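PDB 5B68: 4-alpha-glucanotransferase from Corynebacterium glutamicum, which belongs to the amylomaltase family of 4-alpha-glucanotransferases, carbohydrate-active enzymes built on a TIM-barrel domain with an N-terminal beta-sandwich domain. Local coordinates for residues Leu63-Arg71 with Ala119-Glu130; Ile601-Leu611 with Glu629-Phe637. All coordinates share one frame; numbering follows the deposited sequence.

Contact 1: Leu63-Arg71 with Ala119-Glu130; sequences LFHDREFTR and APREIDGIRWGE. With SO4 (sulfate ion), chain G.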
loop_
_atom_site.group_PDB
_atom_site.type_symbol
_atom_site.label_atom_id
_atom_site.label_comp_id
_atom_site.label_asym_id
_atom_site.label_seq_id
_atom_site.Cartn_x
_atom_site.Cartn_y
_atom_site.Cartn_z
ATOM N N LEU A 63 31.448 1.822 18.429
ATOM C CA LEU A 63 31.272 0.711 17.511
ATOM C C LEU A 63 30.529 1.143 16.225
ATOM O O LEU A 63 30.886 0.674 15.141
ATOM C CB LEU A 63 30.580 -0.504 18.115
ATOM C CG LEU A 63 31.534 -1.342 19.000
ATOM C CD1 LEU A 63 30.719 -2.211 19.954
ATOM C CD2 LEU A 63 32.508 -2.228 18.193
ATOM N N PHE A 64 29.562 2.054 16.367
ATOM C CA PHE A 64 28.867 2.566 15.165
ATOM C C PHE A 64 29.894 3.265 14.236
ATOM O O PHE A 64 29.950 2.963 13.046
ATOM C CB PHE A 64 27.766 3.548 15.546
ATOM C CG PHE A 64 27.018 4.069 14.371
ATOM C CD1 PHE A 64 25.971 3.326 13.854
ATOM C CD2 PHE A 64 27.468 5.226 13.668
ATOM C CE1 PHE A 64 25.269 3.792 12.749
ATOM C CE2 PHE A 64 26.770 5.673 12.547
ATOM C CZ PHE A 64 25.720 4.923 12.081
ATOM N N HIS A 65 30.711 4.201 14.786
ATOM C CA HIS A 65 31.681 4.943 13.934
ATOM C C HIS A 65 32.723 4.005 13.354
ATOM O O HIS A 65 33.076 4.097 12.208
ATOM C CB HIS A 65 32.283 6.149 14.654
ATOM C CG HIS A 65 31.281 7.178 15.002
ATOM N ND1 HIS A 65 30.607 7.903 14.048
ATOM C CD2 HIS A 65 30.845 7.633 16.199
ATOM C CE1 HIS A 65 29.799 8.770 14.639
ATOM N NE2 HIS A 65 29.915 8.604 15.945
ATOM N N ASP A 66 33.152 3.044 14.133
ATOM C CA ASP A 66 34.139 2.116 13.653
ATOM C C ASP A 66 33.611 1.190 12.540
ATOM O O ASP A 66 34.263 0.933 11.558
ATOM C CB ASP A 66 34.692 1.251 14.798
ATOM C CG ASP A 66 35.578 2.011 15.740
ATOM O OD1 ASP A 66 35.918 3.169 15.504
ATOM O OD2 ASP A 66 35.870 1.399 16.779
ATOM N N ARG A 67 32.394 0.708 12.716
ATOM C CA ARG A 67 31.780 -0.133 11.726
ATOM C C ARG A 67 31.516 0.651 10.453
ATOM O O ARG A 67 31.721 0.107 9.374
ATOM C CB ARG A 67 30.534 -0.802 12.303
ATOM C CG ARG A 67 30.971 -2.048 13.130
ATOM C CD ARG A 67 29.968 -2.489 14.185
ATOM N NE ARG A 67 30.526 -3.579 14.995
ATOM C CZ ARG A 67 29.936 -4.055 16.092
ATOM N NH1 ARG A 67 28.778 -3.547 16.515
ATOM N NH2 ARG A 67 30.484 -5.060 16.776
ATOM N N GLU A 68 31.170 1.930 10.581
ATOM C CA GLU A 68 30.996 2.776 9.384
ATOM C C GLU A 68 32.318 2.938 8.672
ATOM O O GLU A 68 32.347 2.921 7.441
ATOM C CB GLU A 68 30.453 4.145 9.682
ATOM C CG GLU A 68 28.948 4.180 9.971
ATOM C CD GLU A 68 28.152 3.567 8.858
ATOM O OE1 GLU A 68 28.123 4.199 7.784
ATOM O OE2 GLU A 68 27.585 2.479 9.038
ATOM N N PHE A 69 33.391 3.035 9.447
ATOM C CA PHE A 69 34.735 3.241 8.864
ATOM C C PHE A 69 35.285 2.034 8.181
ATOM O O PHE A 69 36.210 2.162 7.362
ATOM C CB PHE A 69 35.707 3.863 9.912
ATOM C CG PHE A 69 36.801 4.643 9.281
ATOM C CD1 PHE A 69 36.551 5.918 8.831
ATOM C CD2 PHE A 69 38.053 4.042 9.018
ATOM C CE1 PHE A 69 37.578 6.646 8.219
ATOM C CE2 PHE A 69 39.061 4.744 8.406
ATOM C CZ PHE A 69 38.812 6.039 7.971
ATOM N N THR A 70 34.753 0.834 8.461
ATOM C CA THR A 70 35.224 -0.401 7.848
ATOM C C THR A 70 34.242 -0.960 6.828
ATOM O O THR A 70 34.425 -2.047 6.315
ATOM C CB THR A 70 35.565 -1.446 8.914
ATOM O OG1 THR A 70 34.419 -1.657 9.759
ATOM C CG2 THR A 70 36.658 -0.867 9.760
ATOM N N ARG A 71 33.230 -0.200 6.437
ATOM C CA ARG A 71 32.348 -0.572 5.321
ATOM C C ARG A 71 33.081 -0.379 4.005
ATOM O O ARG A 71 33.397 0.757 3.652
ATOM C CB ARG A 71 31.110 0.350 5.276
ATOM C CG ARG A 71 29.990 0.040 6.275
ATOM C CD ARG A 71 28.728 0.823 5.895
ATOM N NE ARG A 71 27.656 0.623 6.879
ATOM C CZ ARG A 71 26.869 -0.454 6.922
ATOM N NH1 ARG A 71 25.922 -0.522 7.885
ATOM N NH2 ARG A 71 27.024 -1.427 6.059
ATOM N N ALA A 119 41.540 11.130 7.378
ATOM C CA ALA A 119 42.744 10.477 7.886
ATOM C C ALA A 119 42.479 8.975 8.063
ATOM O O ALA A 119 41.369 8.634 8.513
ATOM C CB ALA A 119 43.117 11.075 9.256
ATOM N N PRO A 120 43.482 8.109 7.830
ATOM C CA PRO A 120 43.307 6.694 8.105
ATOM C C PRO A 120 43.221 6.457 9.597
ATOM O O PRO A 120 43.548 7.349 10.371
ATOM C CB PRO A 120 44.538 6.009 7.469
ATOM C CG PRO A 120 45.539 7.088 7.255
ATOM C CD PRO A 120 44.881 8.415 7.428
ATOM N N ARG A 121 42.650 5.307 9.971
ATOM C CA ARG A 121 42.452 4.914 11.361
ATOM C C ARG A 121 42.748 3.443 11.568
ATOM O O ARG A 121 42.471 2.601 10.717
ATOM C CB ARG A 121 41.004 5.185 11.839
ATOM C CG ARG A 121 40.407 6.548 11.504
ATOM C CD ARG A 121 38.993 6.650 12.110
ATOM N NE ARG A 121 39.013 6.033 13.451
ATOM C CZ ARG A 121 38.045 5.278 13.990
ATOM N NH1 ARG A 121 38.259 4.723 15.174
ATOM N NH2 ARG A 121 36.887 5.023 13.371
ATOM N N GLU A 122 43.359 3.115 12.704
ATOM C CA GLU A 122 43.553 1.716 13.098
ATOM C C GLU A 122 42.349 1.259 13.891
ATOM O O GLU A 122 42.005 1.877 14.889
ATOM C CB GLU A 122 44.836 1.499 13.945
ATOM C CG GLU A 122 45.019 0.001 14.310
ATOM C CD GLU A 122 46.333 -0.382 14.997
ATOM O OE1 GLU A 122 47.182 -1.039 14.345
ATOM O OE2 GLU A 122 46.498 -0.075 16.195
ATOM N N ILE A 123 41.748 0.148 13.451
ATOM C CA ILE A 123 40.516 -0.408 14.032
ATOM C C ILE A 123 40.751 -1.900 14.122
ATOM O O ILE A 123 41.092 -2.548 13.143
ATOM C CB ILE A 123 39.275 -0.113 13.158
ATOM C CG1 ILE A 123 39.060 1.395 13.066
ATOM C CG2 ILE A 123 38.032 -0.759 13.778
ATOM C CD1 ILE A 123 38.064 1.870 12.034
ATOM N N ASP A 124 40.644 -2.450 15.320
ATOM C CA ASP A 124 41.002 -3.880 15.553
ATOM C C ASP A 124 42.316 -4.380 14.923
ATOM O O ASP A 124 42.365 -5.459 14.384
ATOM C CB ASP A 124 39.847 -4.763 15.113
ATOM C CG ASP A 124 38.596 -4.427 15.820
ATOM O OD1 ASP A 124 38.709 -3.987 16.993
ATOM O OD2 ASP A 124 37.499 -4.573 15.218
ATOM N N GLY A 125 43.363 -3.567 14.988
ATOM C CA GLY A 125 44.666 -3.918 14.465
ATOM C C GLY A 125 44.884 -3.793 12.963
ATOM O O GLY A 125 45.946 -4.154 12.481
ATOM N N ILE A 126 43.896 -3.313 12.200
ATOM C CA ILE A 126 44.109 -3.057 10.792
ATOM C C ILE A 126 44.056 -1.552 10.627
ATOM O O ILE A 126 43.156 -0.913 11.172
ATOM C CB ILE A 126 43.091 -3.844 9.901
ATOM C CG1 ILE A 126 43.361 -5.347 10.082
ATOM C CG2 ILE A 126 43.188 -3.412 8.429
ATOM C CD1 ILE A 126 42.467 -6.281 9.316
ATOM N N ARG A 127 44.960 -0.995 9.807
ATOM C CA ARG A 127 44.877 0.429 9.479
ATOM C C ARG A 127 43.998 0.500 8.235
ATOM O O ARG A 127 44.279 -0.147 7.201
ATOM C CB ARG A 127 46.249 1.115 9.249
ATOM C CG ARG A 127 46.164 2.656 9.224
ATOM C CD ARG A 127 47.499 3.405 9.153
ATOM N NE ARG A 127 48.287 2.934 8.007
ATOM C CZ ARG A 127 49.216 1.968 8.040
ATOM N NH1 ARG A 127 49.532 1.338 9.183
ATOM N NH2 ARG A 127 49.836 1.612 6.914
ATOM N N TRP A 128 42.964 1.324 8.318
ATOM C CA TRP A 128 42.019 1.522 7.234
ATOM C C TRP A 128 42.117 2.932 6.699
ATOM O O TRP A 128 42.358 3.849 7.432
ATOM C CB TRP A 128 40.582 1.322 7.714
ATOM C CG TRP A 128 40.171 -0.106 7.946
ATOM C CD1 TRP A 128 40.393 -0.837 9.063
ATOM C CD2 TRP A 128 39.448 -0.957 7.051
ATOM N NE1 TRP A 128 39.885 -2.091 8.921
ATOM C CE2 TRP A 128 39.291 -2.193 7.694
ATOM C CE3 TRP A 128 38.921 -0.799 5.773
ATOM C CZ2 TRP A 128 38.628 -3.261 7.104
ATOM C CZ3 TRP A 128 38.278 -1.864 5.189
ATOM C CH2 TRP A 128 38.124 -3.074 5.860
ATOM N N GLY A 129 41.934 3.079 5.399
ATOM C CA GLY A 129 41.835 4.401 4.797
ATOM C C GLY A 129 40.514 4.570 4.093
ATOM O O GLY A 129 39.852 3.604 3.815
ATOM N N GLU A 130 40.219 5.809 3.731
ATOM C CA GLU A 130 39.024 6.174 3.030
ATOM C C GLU A 130 39.375 6.857 1.711
ATOM O O GLU A 130 40.231 7.732 1.701
ATOM C CB GLU A 130 38.231 7.117 3.910
ATOM C CG GLU A 130 36.848 7.457 3.357
ATOM C CD GLU A 130 36.015 8.302 4.294
ATOM O OE1 GLU A 130 35.860 9.519 4.037
ATOM O OE2 GLU A 130 35.537 7.806 5.305
HETATM S S SO4 G . 28.236 -5.724 19.789
HETATM O O1 SO4 G . 27.565 -4.883 18.774
HETATM O O2 SO4 G . 29.642 -5.988 19.346
HETATM O O3 SO4 G . 28.318 -5.024 21.085
HETATM O O4 SO4 G . 27.385 -6.969 19.802
#
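Phe-69 lays one face of its ring under the aliphatic part of Arg-121: CD of Arg-121 stands 3.9 Å from the centroid of the Phe-69 ring, almost exactly on the normal, a CH-pi contact. At the ring's edge, CE2 of Phe-69 lies 3.6 Å from the backbone O of Trp-128, while CD2 of Phe-69 meets CD1 of Ile-123 at 3.7 Å. The ring leaves the backbone with CG roughly opposite the backbone N (chi1 -154°), which takes it over to the hairpin. Arg-121 bends at its third torsion and turns its guanidinium end-on to Asp-66. Both terminal nitrogens grip one oxygen, NH1 of Arg-121 at 2.8 Å and NH2 at 3.0 Å from OD1 of Asp-66, in a salt bridge with the carboxylate and guanidinium planes 36° apart; NH1 comes from the syn side and NH2 from the anti side of OD1, both from the same face of the carboxylate, with OD1 in the guanidinium plane. Thr-70 puts CG2 over the face of the Trp-128 indole, 3.6 Å from the centroid of its five-membered ring. On another side of the helix, Arg-67 holds a sulfate, probably from the crystallisation liquor. The contact joins the end of helix 54-69 to the N-terminal beta-sandwich domain through the type I' hairpin of strands 121-123 and 126-134; strand 86-92 pairs alongside, its His-90 meeting the Phe-69 ring.

Contact 2: Ile601-Leu611 with Glu629-Phe637; sequences ILDVAASANAL and ELLEGLHTF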
loop_
_atom_site.group_PDB
_atom_site.type_symbol
_atom_site.label_atom_id
_atom_site.label_comp_id
_atom_site.label_asym_id
_atom_site.label_seq_id
_atom_site.Cartn_x
_atom_site.Cartn_y
_atom_site.Cartn_z
ATOM N N ILE A 601 -20.260 23.427 3.046
ATOM C CA ILE A 601 -19.724 22.792 1.818
ATOM C C ILE A 601 -20.696 22.977 0.643
ATOM O O ILE A 601 -20.262 23.312 -0.485
ATOM C CB ILE A 601 -19.499 21.275 2.036
ATOM C CG1 ILE A 601 -18.281 21.058 2.968
ATOM C CG2 ILE A 601 -19.258 20.555 0.703
ATOM C CD1 ILE A 601 -18.070 19.604 3.350
ATOM N N LEU A 602 -21.982 22.788 0.929
ATOM C CA LEU A 602 -23.009 22.948 -0.093
ATOM C C LEU A 602 -23.041 24.404 -0.576
ATOM O O LEU A 602 -23.235 24.661 -1.771
ATOM C CB LEU A 602 -24.369 22.497 0.441
ATOM C CG LEU A 602 -24.466 20.979 0.782
ATOM C CD1 LEU A 602 -25.722 20.689 1.579
ATOM C CD2 LEU A 602 -24.404 20.066 -0.445
ATOM N N ASP A 603 -22.860 25.370 0.354
ATOM C CA ASP A 603 -22.697 26.775 -0.061
ATOM C C ASP A 603 -21.498 27.006 -0.927
ATOM O O ASP A 603 -21.532 27.798 -1.893
ATOM C CB ASP A 603 -22.658 27.720 1.160
ATOM C CG ASP A 603 -24.039 27.929 1.786
ATOM O OD1 ASP A 603 -25.079 27.578 1.152
ATOM O OD2 ASP A 603 -24.046 28.361 2.961
ATOM N N VAL A 604 -20.389 26.330 -0.607
ATOM C CA VAL A 604 -19.192 26.504 -1.459
ATOM C C VAL A 604 -19.417 25.908 -2.834
ATOM O O VAL A 604 -18.954 26.443 -3.826
ATOM C CB VAL A 604 -17.915 25.969 -0.730
ATOM C CG1 VAL A 604 -16.862 25.505 -1.680
ATOM C CG2 VAL A 604 -17.383 27.052 0.226
ATOM N N ALA A 605 -20.107 24.762 -2.867
ATOM C CA ALA A 605 -20.464 24.105 -4.148
ATOM C C ALA A 605 -21.349 25.011 -5.023
ATOM O O ALA A 605 -21.128 25.171 -6.234
ATOM C CB ALA A 605 -21.133 22.759 -3.870
ATOM N N ALA A 606 -22.273 25.678 -4.367
ATOM C CA ALA A 606 -23.127 26.636 -5.040
ATOM C C ALA A 606 -22.372 27.843 -5.550
ATOM O O ALA A 606 -22.734 28.348 -6.604
ATOM C CB ALA A 606 -24.310 27.022 -4.131
ATOM N N SER A 607 -21.319 28.326 -4.865
ATOM C CA SER A 607 -20.495 29.407 -5.416
ATOM C C SER A 607 -19.765 29.002 -6.654
ATOM O O SER A 607 -19.384 29.821 -7.494
ATOM C CB SER A 607 -19.458 29.875 -4.378
ATOM O OG SER A 607 -20.152 30.452 -3.289
ATOM N N ALA A 608 -19.558 27.697 -6.780
ATOM C CA ALA A 608 -18.953 27.138 -7.994
ATOM C C ALA A 608 -20.012 26.725 -9.047
ATOM O O ALA A 608 -19.655 26.126 -10.027
ATOM C CB ALA A 608 -18.100 25.932 -7.609
ATOM N N ASN A 609 -21.275 27.083 -8.840
ATOM C CA ASN A 609 -22.376 26.733 -9.759
ATOM C C ASN A 609 -22.704 25.236 -9.814
ATOM O O ASN A 609 -23.416 24.795 -10.696
ATOM C CB ASN A 609 -22.173 27.400 -11.130
ATOM C CG ASN A 609 -22.235 28.945 -11.013
ATOM O OD1 ASN A 609 -23.045 29.463 -10.289
ATOM N ND2 ASN A 609 -21.379 29.636 -11.699
ATOM N N ALA A 610 -22.167 24.451 -8.866
ATOM C CA ALA A 610 -22.402 22.977 -8.890
ATOM C C ALA A 610 -23.774 22.619 -8.342
ATOM O O ALA A 610 -24.314 21.550 -8.585
ATOM C CB ALA A 610 -21.308 22.262 -8.081
ATOM N N LEU A 611 -24.343 23.518 -7.555
ATOM C CA LEU A 611 -25.647 23.332 -6.965
ATOM C C LEU A 611 -26.325 24.671 -7.047
ATOM O O LEU A 611 -25.639 25.653 -7.158
ATOM C CB LEU A 611 -25.569 22.961 -5.486
ATOM C CG LEU A 611 -25.227 21.519 -5.199
ATOM C CD1 LEU A 611 -24.884 21.414 -3.738
ATOM C CD2 LEU A 611 -26.417 20.642 -5.535
ATOM N N GLU A 629 -29.854 14.786 -6.366
ATOM C CA GLU A 629 -29.414 16.145 -6.641
ATOM C C GLU A 629 -28.142 16.524 -5.873
ATOM O O GLU A 629 -27.272 17.177 -6.386
ATOM C CB GLU A 629 -30.542 17.140 -6.385
ATOM C CG GLU A 629 -31.844 16.740 -7.058
ATOM C CD GLU A 629 -32.981 17.703 -6.777
ATOM O OE1 GLU A 629 -33.358 17.880 -5.617
ATOM O OE2 GLU A 629 -33.491 18.289 -7.734
ATOM N N LEU A 630 -28.062 16.096 -4.633
ATOM C CA LEU A 630 -26.895 16.392 -3.794
ATOM C C LEU A 630 -25.687 15.607 -4.298
ATOM O O LEU A 630 -24.627 16.180 -4.434
ATOM C CB LEU A 630 -27.210 16.078 -2.353
ATOM C CG LEU A 630 -28.239 17.032 -1.737
ATOM C CD1 LEU A 630 -28.808 16.433 -0.479
ATOM C CD2 LEU A 630 -27.649 18.373 -1.469
ATOM N N LEU A 631 -25.886 14.334 -4.602
ATOM C CA LEU A 631 -24.826 13.553 -5.248
ATOM C C LEU A 631 -24.331 14.174 -6.524
ATOM O O LEU A 631 -23.154 14.300 -6.772
ATOM C CB LEU A 631 -25.314 12.159 -5.526
ATOM C CG LEU A 631 -25.478 11.283 -4.314
ATOM C CD1 LEU A 631 -26.241 10.068 -4.682
ATOM C CD2 LEU A 631 -24.110 10.928 -3.683
ATOM N N GLU A 632 -25.249 14.599 -7.384
ATOM C CA GLU A 632 -24.853 15.248 -8.612
ATOM C C GLU A 632 -24.028 16.501 -8.307
ATOM O O GLU A 632 -23.022 16.760 -8.958
ATOM C CB GLU A 632 -26.116 15.630 -9.423
ATOM C CG GLU A 632 -26.708 14.516 -10.214
ATOM C CD GLU A 632 -28.103 14.851 -10.801
ATOM O OE1 GLU A 632 -28.875 15.635 -10.195
ATOM O OE2 GLU A 632 -28.417 14.265 -11.833
ATOM N N GLY A 633 -24.490 17.324 -7.362
ATOM C CA GLY A 633 -23.812 18.589 -7.073
ATOM C C GLY A 633 -22.397 18.404 -6.505
ATOM O O GLY A 633 -21.458 19.052 -6.915
ATOM N N LEU A 634 -22.247 17.462 -5.606
ATOM C CA LEU A 634 -20.899 17.185 -5.013
ATOM C C LEU A 634 -19.958 16.619 -6.055
ATOM O O LEU A 634 -18.752 16.894 -6.040
ATOM C CB LEU A 634 -21.024 16.249 -3.812
ATOM C CG LEU A 634 -21.832 16.828 -2.608
ATOM C CD1 LEU A 634 -22.021 15.748 -1.564
ATOM C CD2 LEU A 634 -21.232 18.092 -2.078
ATOM N N HIS A 635 -20.487 15.794 -6.952
ATOM C CA HIS A 635 -19.642 15.202 -7.958
ATOM C C HIS A 635 -19.227 16.190 -9.030
ATOM O O HIS A 635 -18.090 16.203 -9.489
ATOM C CB HIS A 635 -20.295 13.951 -8.534
ATOM C CG HIS A 635 -20.270 12.801 -7.587
ATOM N ND1 HIS A 635 -19.241 11.870 -7.583
ATOM C CD2 HIS A 635 -21.052 12.496 -6.530
ATOM C CE1 HIS A 635 -19.436 11.006 -6.608
ATOM N NE2 HIS A 635 -20.541 11.346 -5.967
ATOM N N THR A 636 -20.155 17.059 -9.417
ATOM C CA THR A 636 -19.827 18.152 -10.315
ATOM C C THR A 636 -18.748 19.089 -9.734
ATOM O O THR A 636 -17.804 19.567 -10.490
ATOM C CB THR A 636 -21.132 18.967 -10.674
ATOM O OG1 THR A 636 -22.030 18.100 -11.397
ATOM C CG2 THR A 636 -20.775 20.080 -11.540
ATOM N N PHE A 637 -18.929 19.431 -8.478
ATOM C CA PHE A 637 -17.992 20.307 -7.743
ATOM C C PHE A 637 -16.557 19.719 -7.811
ATOM O O PHE A 637 -15.655 20.369 -8.227
ATOM C CB PHE A 637 -18.448 20.428 -6.313
ATOM C CG PHE A 637 -17.528 21.237 -5.447
ATOM C CD1 PHE A 637 -17.438 22.604 -5.592
ATOM C CD2 PHE A 637 -16.708 20.622 -4.496
ATOM C CE1 PHE A 637 -16.580 23.378 -4.826
ATOM C CE2 PHE A 637 -15.836 21.407 -3.729
ATOM C CZ PHE A 637 -15.788 22.781 -3.870
#
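Ala-610 and Gly-633 bring the two backbones closest, their CA atoms 5.0 Å apart. The carbonyl O of Ala-610 lies 3.4 Å from CA of Gly-633, a CA-H...O contact, and CD2 of Leu-611 rests 3.7 Å from the same Gly-633 CA. With no side chain at Gly-633, Leu-611 can lie directly against the helix backbone. One turn on from Gly-633, CB of Phe-637 packs 3.8 Å from CB of Ala-610. The Phe-637 ring swings across to the end of helix 587-607 and the residue after it, its CG anti to the backbone N (chi1 177°). There CB of Ala-608 meets the ring at its edge, while on the helix itself CA of Ala-605 comes within 3.7 Å of CD1 of Phe-637 and CG1 of Val-604 touches CZ of Phe-637 at 3.7 Å. Another part of the interface is purely aliphatic: CD2 of Leu-602 sits 3.8 Å from CD2 of Leu-630, the two side chains crossing at about a right angle, with Leu-634 beside them.

Ala-610 is placed by a Schellman motif that ends helix 587-607. Asn-609, with positive phi, is its C-prime residue; Ala-610 N bonds back to Ala-605 O and Asn-609 N to Ala-606 O, turning the chain so that Ala-610 faces helix 627-639 and the end of Leu-611 reaches it. The axes of the two helical segments are inclined at 63° and approach to 9.8 Å.

Farther out, Leu-630 and Leu-634 also touch helix 565-569, Ile-601 reaches Trp-533 and Pro-543, and Glu-632 forms a salt bridge with Arg-698 of helix 694-702.

How the contacts relate
The two contacts lie on opposite sides of the chain's centre, their own centres about 66 Å apart, and share no helix or strand. Contact 1 is a surface contact, joining a helix near the N-terminus to a hairpin of the beta-sandwich domain; contact 2 is partly buried and, within the TIM-barrel family region, packs the end of one helix and the loop that follows it on a second helix. Their chemistry differs in a way consistent with these settings. At the surface, contact 1 combines aromatic packing with a salt bridge across the segments, whereas contact 2 has no hydrogen bond between its segments and relies on aliphatic and aromatic packing plus close backbone approach. Each nevertheless places a phenylalanine among its main contacts.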